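Local coordinates for G/U mismatch-specific DNA glycosylase (Deinococcus radiodurans, PDB 2C2Q), which is a mismatch-specific uracil-DNA glycosylase, a single-chain enzyme of the uracil-DNA glycosylase superfamily with an alpha/beta fold, at residues R43-L57 with P69-T83. The protein carries 1 engineered substitution. Sequence-based numbering, arbitrary orientation.
Sequences RAYYANPENKFWRTL and PQEYATLPQYGLGLT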
ATOM      1  N   ARG A  43       4.211  -1.659  15.957  1.00 18.48           N
ATOM      2  CA  ARG A  43       5.253  -1.879  14.957  1.00 19.47           C
ATOM      3  C   ARG A  43       4.692  -2.853  13.891  1.00 17.90           C
ATOM      4  O   ARG A  43       5.289  -3.875  13.574  1.00 19.39           O
ATOM      5  CB  ARG A  43       6.566  -2.444  15.595  1.00 18.48           C
ATOM      6  CG  ARG A  43       7.307  -1.320  16.361  1.00 25.38           C
ATOM      7  CD  ARG A  43       8.628  -1.817  16.921  1.00 26.53           C
ATOM      8  NE  ARG A  43       9.139  -0.974  18.004  1.00 38.73           N
ATOM      9  CZ  ARG A  43      10.173  -1.296  18.805  1.00 40.78           C
ATOM     10  NH1 ARG A  43      10.831  -2.438  18.660  1.00 40.66           N
ATOM     11  NH2 ARG A  43      10.554  -0.458  19.770  1.00 45.79           N
ATOM     12  N   ALA A  44       3.525  -2.531  13.337  1.00 16.46           N
ATOM     13  CA  ALA A  44       2.901  -3.394  12.312  1.00 14.58           C
ATOM     14  C   ALA A  44       2.136  -2.485  11.313  1.00 15.09           C
ATOM     15  O   ALA A  44       2.330  -1.241  11.316  1.00 14.58           O
ATOM     16  CB  ALA A  44       1.966  -4.441  13.007  1.00 15.31           C
ATOM     17  N   TYR A  45       1.289  -3.085  10.460  1.00 13.08           N
ATOM     18  CA  TYR A  45       0.496  -2.313   9.492  1.00 12.23           C
ATOM     19  C   TYR A  45      -0.954  -2.593   9.758  1.00 11.98           C
ATOM     20  O   TYR A  45      -1.262  -3.742  10.086  1.00 14.16           O
ATOM     21  CB  TYR A  45       0.838  -2.723   8.059  1.00 11.85           C
ATOM     22  CG  TYR A  45       2.158  -2.146   7.534  1.00  9.27           C
ATOM     23  CD1 TYR A  45       2.179  -1.050   6.646  1.00 10.61           C
ATOM     24  CD2 TYR A  45       3.378  -2.706   7.953  1.00 12.14           C
ATOM     25  CE1 TYR A  45       3.445  -0.541   6.149  1.00 12.93           C
ATOM     26  CE2 TYR A  45       4.597  -2.204   7.488  1.00 13.55           C
ATOM     27  CZ  TYR A  45       4.611  -1.125   6.586  1.00 10.27           C
ATOM     28  OH  TYR A  45       5.823  -0.648   6.091  1.00 12.60           O
ATOM     29  N   TYR A  46      -1.787  -1.576   9.514  1.00 13.37           N
ATOM     30  CA  TYR A  46      -3.273  -1.645   9.592  1.00 14.39           C
ATOM     31  C   TYR A  46      -3.678  -2.446  10.823  1.00 16.12           C
ATOM     32  O   TYR A  46      -4.468  -3.436  10.722  1.00 16.06           O
ATOM     33  CB  TYR A  46      -3.809  -2.276   8.291  1.00 14.27           C
ATOM     34  CG  TYR A  46      -3.340  -1.538   7.072  1.00 13.27           C
ATOM     35  CD1 TYR A  46      -3.927  -0.301   6.679  1.00 12.92           C
ATOM     36  CD2 TYR A  46      -2.296  -2.046   6.308  1.00 15.39           C
ATOM     37  CE1 TYR A  46      -3.455   0.387   5.571  1.00 12.53           C
ATOM     38  CE2 TYR A  46      -1.809  -1.379   5.180  1.00 13.48           C
ATOM     39  CZ  TYR A  46      -2.374  -0.143   4.805  1.00 11.47           C
ATOM     40  OH  TYR A  46      -1.932   0.561   3.720  1.00 12.78           O
ATOM     41  N   ALA A  47      -3.108  -2.040  11.979  1.00 15.72           N
ATOM     42  CA  ALA A  47      -3.269  -2.768  13.222  1.00 17.54           C
ATOM     43  C   ALA A  47      -4.528  -2.392  14.031  1.00 19.18           C
ATOM     44  O   ALA A  47      -4.846  -3.078  15.014  1.00 20.41           O
ATOM     45  CB  ALA A  47      -1.981  -2.657  14.119  1.00 16.26           C
ATOM     46  N   ASN A  48      -5.187  -1.292  13.672  1.00 19.34           N
ATOM     47  CA  ASN A  48      -6.454  -0.909  14.316  1.00 19.66           C
ATOM     48  C   ASN A  48      -7.418  -2.040  14.006  1.00 21.18           C
ATOM     49  O   ASN A  48      -7.622  -2.420  12.855  1.00 19.49           O
ATOM     50  CB  ASN A  48      -6.963   0.412  13.771  1.00 19.46           C
ATOM     51  CG  ASN A  48      -8.319   0.803  14.351  1.00 19.38           C
ATOM     52  OD1 ASN A  48      -9.162  -0.062  14.601  1.00 24.85           O
ATOM     53  ND2 ASN A  48      -8.523   2.082  14.564  1.00 19.94           N
ATOM     54  N   PRO A  49      -7.957  -2.645  15.053  1.00 23.43           N
ATOM     55  CA  PRO A  49      -8.730  -3.862  14.870  1.00 23.66           C
ATOM     56  C   PRO A  49      -9.996  -3.646  14.020  1.00 21.59           C
ATOM     57  O   PRO A  49     -10.517  -4.614  13.508  1.00 23.81           O
ATOM     58  CB  PRO A  49      -9.131  -4.254  16.294  1.00 24.62           C
ATOM     59  CG  PRO A  49      -8.197  -3.517  17.179  1.00 26.97           C
ATOM     60  CD  PRO A  49      -7.842  -2.223  16.468  1.00 24.04           C
ATOM     61  N   GLU A  50     -10.477  -2.409  13.877  1.00 22.19           N
ATOM     62  CA  GLU A  50     -11.657  -2.097  13.022  1.00 21.63           C
ATOM     63  C   GLU A  50     -11.261  -1.722  11.574  1.00 21.39           C
ATOM     64  O   GLU A  50     -12.127  -1.429  10.726  1.00 21.72           O
ATOM     65  CB  GLU A  50     -12.473  -0.973  13.636  1.00 24.05           C
ATOM     66  CG  GLU A  50     -13.028  -1.355  15.001  1.00 26.03           C
ATOM     67  CD  GLU A  50     -13.950  -0.296  15.555  1.00 27.69           C
ATOM     68  OE1 GLU A  50     -13.477   0.838  15.804  1.00 24.96           O
ATOM     69  OE2 GLU A  50     -15.159  -0.597  15.736  1.00 30.00           O
ATOM     70  N   ASN A  51      -9.949  -1.621  11.312  1.00 18.30           N
ATOM     71  CA  ASN A  51      -9.484  -1.369   9.967  1.00 16.62           C
ATOM     72  C   ASN A  51      -9.705  -2.653   9.167  1.00 15.92           C
ATOM     73  O   ASN A  51      -9.321  -3.723   9.637  1.00 17.34           O
ATOM     74  CB  ASN A  51      -7.967  -0.981   9.951  1.00 14.78           C
ATOM     75  CG  ASN A  51      -7.555  -0.486   8.583  1.00 15.46           C
ATOM     76  OD1 ASN A  51      -7.621  -1.248   7.610  1.00 15.57           O
ATOM     77  ND2 ASN A  51      -7.186   0.799   8.469  1.00 15.35           N
ATOM     78  N   LYS A  52     -10.313  -2.557   7.970  1.00 17.84           N
ATOM     79  CA  LYS A  52     -10.740  -3.755   7.194  1.00 18.32           C
ATOM     80  C   LYS A  52      -9.612  -4.356   6.325  1.00 17.24           C
ATOM     81  O   LYS A  52      -9.833  -5.317   5.604  1.00 15.13           O
ATOM     82  CB  LYS A  52     -11.901  -3.410   6.211  1.00 20.12           C
ATOM     83  CG  LYS A  52     -13.099  -2.767   6.857  1.00 23.95           C
ATOM     84  CD  LYS A  52     -14.269  -2.650   5.816  1.00 23.61           C
ATOM     85  CE  LYS A  52     -14.507  -1.189   5.554  1.00 30.32           C
ATOM     86  NZ  LYS A  52     -15.053  -0.513   6.741  1.00 35.80           N
ATOM     87  N   PHE A  53      -8.376  -3.786   6.373  1.00 13.37           N
ATOM     88  CA  PHE A  53      -7.359  -4.206   5.429  1.00 12.89           C
ATOM     89  C   PHE A  53      -7.080  -5.733   5.444  1.00 12.88           C
ATOM     90  O   PHE A  53      -7.094  -6.354   4.356  1.00 14.80           O
ATOM     91  CB  PHE A  53      -6.055  -3.479   5.793  1.00 13.06           C
ATOM     92  CG  PHE A  53      -4.906  -3.791   4.863  1.00 12.89           C
ATOM     93  CD1 PHE A  53      -4.726  -3.118   3.660  1.00 13.34           C
ATOM     94  CD2 PHE A  53      -3.912  -4.718   5.270  1.00 14.16           C
ATOM     95  CE1 PHE A  53      -3.606  -3.404   2.840  1.00 14.47           C
ATOM     96  CE2 PHE A  53      -2.825  -4.993   4.441  1.00 13.51           C
ATOM     97  CZ  PHE A  53      -2.678  -4.362   3.253  1.00 11.99           C
ATOM     98  N   TRP A  54      -6.741  -6.311   6.597  1.00 15.16           N
ATOM     99  CA  TRP A  54      -6.345  -7.745   6.695  1.00 15.78           C
ATOM    100  C   TRP A  54      -7.493  -8.699   6.268  1.00 16.79           C
ATOM    101  O   TRP A  54      -7.271  -9.590   5.444  1.00 18.25           O
ATOM    102  CB  TRP A  54      -5.779  -8.102   8.038  1.00 15.68           C
ATOM    103  CG  TRP A  54      -4.505  -7.345   8.292  1.00 13.10           C
ATOM    104  CD1 TRP A  54      -4.333  -6.357   9.188  1.00 16.35           C
ATOM    105  CD2 TRP A  54      -3.240  -7.477   7.569  1.00 17.97           C
ATOM    106  NE1 TRP A  54      -3.034  -5.869   9.129  1.00 13.80           N
ATOM    107  CE2 TRP A  54      -2.353  -6.495   8.118  1.00 14.62           C
ATOM    108  CE3 TRP A  54      -2.785  -8.286   6.507  1.00 16.36           C
ATOM    109  CZ2 TRP A  54      -1.016  -6.377   7.715  1.00 16.47           C
ATOM    110  CZ3 TRP A  54      -1.450  -8.143   6.070  1.00 17.74           C
ATOM    111  CH2 TRP A  54      -0.587  -7.186   6.679  1.00 13.10           C
ATOM    112  N   ARG A  55      -8.694  -8.363   6.713  1.00 17.92           N
ATOM    113  CA  ARG A  55      -9.936  -9.082   6.249  1.00 20.58           C
ATOM    114  C   ARG A  55     -10.045  -8.989   4.729  1.00 19.41           C
ATOM    115  O   ARG A  55     -10.298 -10.000   4.052  1.00 19.76           O
ATOM    116  CB  ARG A  55     -11.143  -8.411   6.875  1.00 20.14           C
ATOM    117  CG  ARG A  55     -12.541  -8.962   6.540  1.00 27.35           C
ATOM    118  CD  ARG A  55     -13.588  -8.211   7.450  1.00 28.30           C
ATOM    119  NE  ARG A  55     -12.843  -7.555   8.556  1.00 38.77           N
ATOM    120  CZ  ARG A  55     -13.146  -6.379   9.118  1.00 43.43           C
ATOM    121  NH1 ARG A  55     -14.239  -5.700   8.741  1.00 41.83           N
ATOM    122  NH2 ARG A  55     -12.366  -5.888  10.090  1.00 43.42           N
ATOM    123  N   THR A  56      -9.890  -7.777   4.177  1.00 17.88           N
ATOM    124  CA  THR A  56     -10.051  -7.553   2.769  1.00 18.46           C
ATOM    125  C   THR A  56      -9.045  -8.343   1.942  1.00 18.22           C
ATOM    126  O   THR A  56      -9.407  -9.016   0.987  1.00 19.10           O
ATOM    127  CB  THR A  56     -10.041  -6.016   2.426  1.00 17.56           C
ATOM    128  OG1 THR A  56     -11.112  -5.354   3.152  1.00 20.47           O
ATOM    129  CG2 THR A  56     -10.242  -5.745   0.926  1.00 19.41           C
ATOM    130  N   LEU A  57      -7.760  -8.325   2.318  1.00 17.87           N
ATOM    131  CA  LEU A  57      -6.830  -9.172   1.567  1.00 18.56           C
ATOM    132  C   LEU A  57      -7.266 -10.648   1.508  1.00 17.50           C
ATOM    133  O   LEU A  57      -7.051 -11.275   0.479  1.00 19.25           O
ATOM    134  CB  LEU A  57      -5.423  -9.131   2.197  1.00 17.29           C
ATOM    135  CG  LEU A  57      -4.649  -7.804   2.229  1.00 20.51           C
ATOM    136  CD1 LEU A  57      -3.168  -8.001   2.470  1.00 16.67           C
ATOM    137  CD2 LEU A  57      -4.882  -6.740   1.241  1.00 17.89           C
ATOM    138  N   PRO A  69      -2.060  -8.447  12.221  1.00 20.03           N
ATOM    139  CA  PRO A  69      -1.138  -7.347  11.886  1.00 18.26           C
ATOM    140  C   PRO A  69       0.358  -7.701  12.055  1.00 18.07           C
ATOM    141  O   PRO A  69       1.190  -7.289  11.201  1.00 16.51           O
ATOM    142  CB  PRO A  69      -1.625  -6.194  12.780  1.00 18.59           C
ATOM    143  CG  PRO A  69      -3.194  -6.443  12.826  1.00 20.04           C
ATOM    144  CD  PRO A  69      -3.203  -7.957  13.046  1.00 19.28           C
ATOM    145  N   GLN A  70       0.681  -8.501  13.069  1.00 16.15           N
ATOM    146  CA  GLN A  70       2.104  -8.803  13.349  1.00 19.14           C
ATOM    147  C   GLN A  70       2.745  -9.736  12.308  1.00 18.27           C
ATOM    148  O   GLN A  70       3.963  -9.919  12.291  1.00 18.75           O
ATOM    149  CB  GLN A  70       2.279  -9.321  14.784  1.00 18.70           C
ATOM    150  CG  GLN A  70       2.216  -8.135  15.895  1.00 23.15           C
ATOM    151  CD  GLN A  70       2.206  -8.653  17.357  1.00 27.03           C
ATOM    152  OE1 GLN A  70       3.290  -8.777  18.003  1.00 37.87           O
ATOM    153  NE2 GLN A  70       1.004  -8.957  17.895  1.00 33.04           N
ATOM    154  N   GLU A  71       1.901 -10.335  11.463  1.00 16.45           N
ATOM    155  CA  GLU A  71       2.357 -11.196  10.372  1.00 17.81           C
ATOM    156  C   GLU A  71       2.669 -10.436   9.084  1.00 15.11           C
ATOM    157  O   GLU A  71       2.980 -11.048   8.065  1.00 15.31           O
ATOM    158  CB  GLU A  71       1.315 -12.305  10.166  1.00 18.25           C
ATOM    159  CG  GLU A  71       1.421 -13.416  11.236  1.00 17.79           C
ATOM    160  CD  GLU A  71       0.277 -14.429  11.163  1.00 21.32           C
ATOM    161  OE1 GLU A  71      -0.780 -14.081  10.629  1.00 22.20           O
ATOM    162  OE2 GLU A  71       0.461 -15.586  11.646  1.00 23.57           O
ATOM    163  N   TYR A  72       2.629  -9.095   9.148  1.00 14.41           N
ATOM    164  CA  TYR A  72       2.699  -8.309   7.932  1.00 14.27           C
ATOM    165  C   TYR A  72       3.925  -8.605   7.045  1.00 12.20           C
ATOM    166  O   TYR A  72       3.868  -8.537   5.796  1.00 13.82           O
ATOM    167  CB  TYR A  72       2.635  -6.834   8.275  1.00 13.23           C
ATOM    168  CG  TYR A  72       3.909  -6.335   8.933  1.00 13.72           C
ATOM    169  CD1 TYR A  72       4.881  -5.705   8.144  1.00 13.39           C
ATOM    170  CD2 TYR A  72       4.123  -6.494  10.327  1.00 15.92           C
ATOM    171  CE1 TYR A  72       6.113  -5.234   8.699  1.00 14.14           C
ATOM    172  CE2 TYR A  72       5.344  -6.028  10.929  1.00 17.09           C
ATOM    173  CZ  TYR A  72       6.307  -5.395  10.100  1.00 16.25           C
ATOM    174  OH  TYR A  72       7.506  -4.923  10.639  1.00 15.26           O
ATOM    175  N   ALA A  73       5.064  -8.890   7.688  1.00 12.40           N
ATOM    176  CA  ALA A  73       6.292  -9.135   6.954  1.00 14.08           C
ATOM    177  C   ALA A  73       6.344 -10.428   6.150  1.00 12.33           C
ATOM    178  O   ALA A  73       7.268 -10.617   5.358  1.00 14.98           O
ATOM    179  CB  ALA A  73       7.585  -8.995   7.865  1.00 14.12           C
ATOM    180  N   THR A  74       5.343 -11.320   6.338  1.00 14.53           N
ATOM    181  CA  THR A  74       5.294 -12.554   5.618  1.00 16.42           C
ATOM    182  C   THR A  74       4.668 -12.385   4.239  1.00 16.18           C
ATOM    183  O   THR A  74       4.699 -13.292   3.409  1.00 15.82           O
ATOM    184  CB  THR A  74       4.518 -13.626   6.409  1.00 16.73           C
ATOM    185  OG1 THR A  74       3.115 -13.261   6.469  1.00 14.76           O
ATOM    186  CG2 THR A  74       4.995 -13.745   7.899  1.00 15.84           C
ATOM    187  N   LEU A  75       4.128 -11.198   3.974  1.00 15.57           N
ATOM    188  CA  LEU A  75       3.430 -11.000   2.728  1.00 15.58           C
ATOM    189  C   LEU A  75       4.214 -11.348   1.451  1.00 16.99           C
ATOM    190  O   LEU A  75       3.588 -11.708   0.438  1.00 16.58           O
ATOM    191  CB  LEU A  75       2.896  -9.549   2.614  1.00 15.04           C
ATOM    192  CG  LEU A  75       1.641  -9.209   3.451  1.00 16.72           C
ATOM    193  CD1 LEU A  75       1.283  -7.731   3.237  1.00 13.58           C
ATOM    194  CD2 LEU A  75       0.479 -10.123   3.002  1.00 17.04           C
ATOM    195  N   PRO A  76       5.542 -11.177   1.416  1.00 15.96           N
ATOM    196  CA  PRO A  76       6.256 -11.525   0.183  1.00 16.85           C
ATOM    197  C   PRO A  76       6.114 -12.974  -0.279  1.00 16.64           C
ATOM    198  O   PRO A  76       6.315 -13.241  -1.475  1.00 18.06           O
ATOM    199  CB  PRO A  76       7.736 -11.193   0.499  1.00 15.83           C
ATOM    200  CG  PRO A  76       7.627 -10.099   1.504  1.00 17.65           C
ATOM    201  CD  PRO A  76       6.458 -10.509   2.384  1.00 17.07           C
ATOM    202  N   GLN A  77       5.780 -13.877   0.624  1.00 17.01           N
ATOM    203  CA  GLN A  77       5.576 -15.269   0.233  1.00 19.63           C
ATOM    204  C   GLN A  77       4.335 -15.373  -0.714  1.00 20.32           C
ATOM    205  O   GLN A  77       4.151 -16.352  -1.436  1.00 20.77           O
ATOM    206  CB  GLN A  77       5.479 -16.155   1.471  1.00 19.15           C
ATOM    207  CG  GLN A  77       4.138 -16.106   2.213  1.00 16.72           C
ATOM    208  CD  GLN A  77       4.082 -17.008   3.371  1.00 12.80           C
ATOM    209  OE1 GLN A  77       4.596 -18.163   3.329  1.00 16.58           O
ATOM    210  NE2 GLN A  77       3.423 -16.535   4.438  1.00 18.44           N
ATOM    211  N   TYR A  78       3.520 -14.333  -0.708  1.00 20.32           N
ATOM    212  CA  TYR A  78       2.334 -14.225  -1.581  1.00 20.73           C
ATOM    213  C   TYR A  78       2.565 -13.212  -2.681  1.00 20.94           C
ATOM    214  O   TYR A  78       1.644 -12.862  -3.415  1.00 21.29           O
ATOM    215  CB  TYR A  78       1.093 -13.871  -0.710  1.00 21.83           C
ATOM    216  CG  TYR A  78       0.858 -14.864   0.407  1.00 23.30           C
ATOM    217  CD1 TYR A  78       0.800 -16.215   0.138  1.00 23.09           C
ATOM    218  CD2 TYR A  78       0.673 -14.444   1.730  1.00 21.30           C
ATOM    219  CE1 TYR A  78       0.579 -17.155   1.147  1.00 26.46           C
ATOM    220  CE2 TYR A  78       0.455 -15.355   2.724  1.00 24.70           C
ATOM    221  CZ  TYR A  78       0.419 -16.711   2.432  1.00 24.61           C
ATOM    222  OH  TYR A  78       0.178 -17.625   3.434  1.00 27.76           O
ATOM    223  N   GLY A  79       3.804 -12.732  -2.795  1.00 18.91           N
ATOM    224  CA  GLY A  79       4.193 -11.711  -3.753  1.00 17.82           C
ATOM    225  C   GLY A  79       3.757 -10.275  -3.441  1.00 15.65           C
ATOM    226  O   GLY A  79       3.787  -9.402  -4.306  1.00 15.92           O
ATOM    227  N   LEU A  80       3.444 -10.025  -2.170  1.00 15.49           N
ATOM    228  CA  LEU A  80       2.989  -8.707  -1.726  1.00 14.55           C
ATOM    229  C   LEU A  80       4.044  -8.048  -0.815  1.00 14.11           C
ATOM    230  O   LEU A  80       4.706  -8.744  -0.030  1.00 14.68           O
ATOM    231  CB  LEU A  80       1.691  -8.808  -0.940  1.00 13.48           C
ATOM    232  CG  LEU A  80       0.390  -8.636  -1.775  1.00 13.62           C
ATOM    233  CD1 LEU A  80       0.393  -9.683  -2.962  1.00 16.40           C
ATOM    234  CD2 LEU A  80      -0.802  -8.769  -0.881  1.00 15.12           C
ATOM    235  N   GLY A  81       4.149  -6.738  -0.938  1.00 12.52           N
ATOM    236  CA  GLY A  81       4.965  -5.889  -0.036  1.00 12.95           C
ATOM    237  C   GLY A  81       4.181  -4.695   0.487  1.00 13.98           C
ATOM    238  O   GLY A  81       2.988  -4.490   0.139  1.00 12.97           O
ATOM    239  N   LEU A  82       4.862  -3.855   1.264  1.00 11.84           N
ATOM    240  CA  LEU A  82       4.203  -2.799   2.002  1.00 10.38           C
ATOM    241  C   LEU A  82       5.150  -1.631   2.187  1.00 11.80           C
ATOM    242  O   LEU A  82       6.376  -1.826   2.467  1.00 11.72           O
ATOM    243  CB  LEU A  82       3.788  -3.234   3.424  1.00 10.22           C
ATOM    244  CG  LEU A  82       2.700  -4.322   3.527  1.00 11.25           C
ATOM    245  CD1 LEU A  82       2.635  -4.782   4.942  1.00 12.91           C
ATOM    246  CD2 LEU A  82       1.351  -3.624   3.037  1.00 11.28           C
ATOM    247  N   THR A  83       4.597  -0.455   2.062  1.00 12.10           N
ATOM    248  CA  THR A  83       5.248   0.783   2.569  1.00 13.48           C
ATOM    249  C   THR A  83       4.166   1.878   2.761  1.00 12.16           C
ATOM    250  O   THR A  83       2.992   1.596   2.579  1.00 11.55           O
ATOM    251  CB  THR A  83       6.401   1.246   1.629  1.00 12.79           C
ATOM    252  OG1 THR A  83       7.064   2.399   2.189  1.00 13.79           O
ATOM    253  CG2 THR A  83       5.873   1.680   0.230  1.00 13.54           C
TER
HETATM  254  O   HOH W   1       7.847  -4.798  13.127  1.00 20.74           O
HETATM  255  O   HOH W   2       0.639   0.046   3.461  1.00 14.44           O
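Pro-69 N lies over one face of the Trp-54 indole, toward its rim; Pro-69 CG is 3.7 Å from Trp-54 NE1. Phe-53 turns its edge to the opposite indole face, CD2 over the centre. Leu-75 CD1 sits at the indole edge, 4.0 Å from Trp-54 CH2. Also in the ring plane is Tyr-45 O, which accepts from Trp-54 NE1 at 2.9 Å (N-H...O angle 149°). This bond helps set the indole's rotation and ties the 43-52 loop to its helix. Leu-82 CD1 lies over one Tyr-45 ring face, 3.9 Å from the centroid, a CH-pi contact. The Tyr-72 ring meets the same tyrosine obliquely, planes at 47°, brought there by chi1 of 72°, with CG between backbone N and carbonyl carbon. Tyr-72 CB is 3.6 Å from Trp-54 CH2. The fold is alpha/beta, and strand 80-84 is an outer strand of its mixed sheet, parallel to strand 28-32. Leu-82 and Phe-53 both touch Leu-30 there, so loop, helix and sheet share one apolar core. No direct hydrogen bond joins the segments. Waters bridge them instead: one joins Arg-43 O and Tyr-72 OH, another Tyr-46 OH and Thr-83 O. Tyr-46 OH also bonds to Thr-121 OG1, and Tyr-45 OH to Pro-19 O.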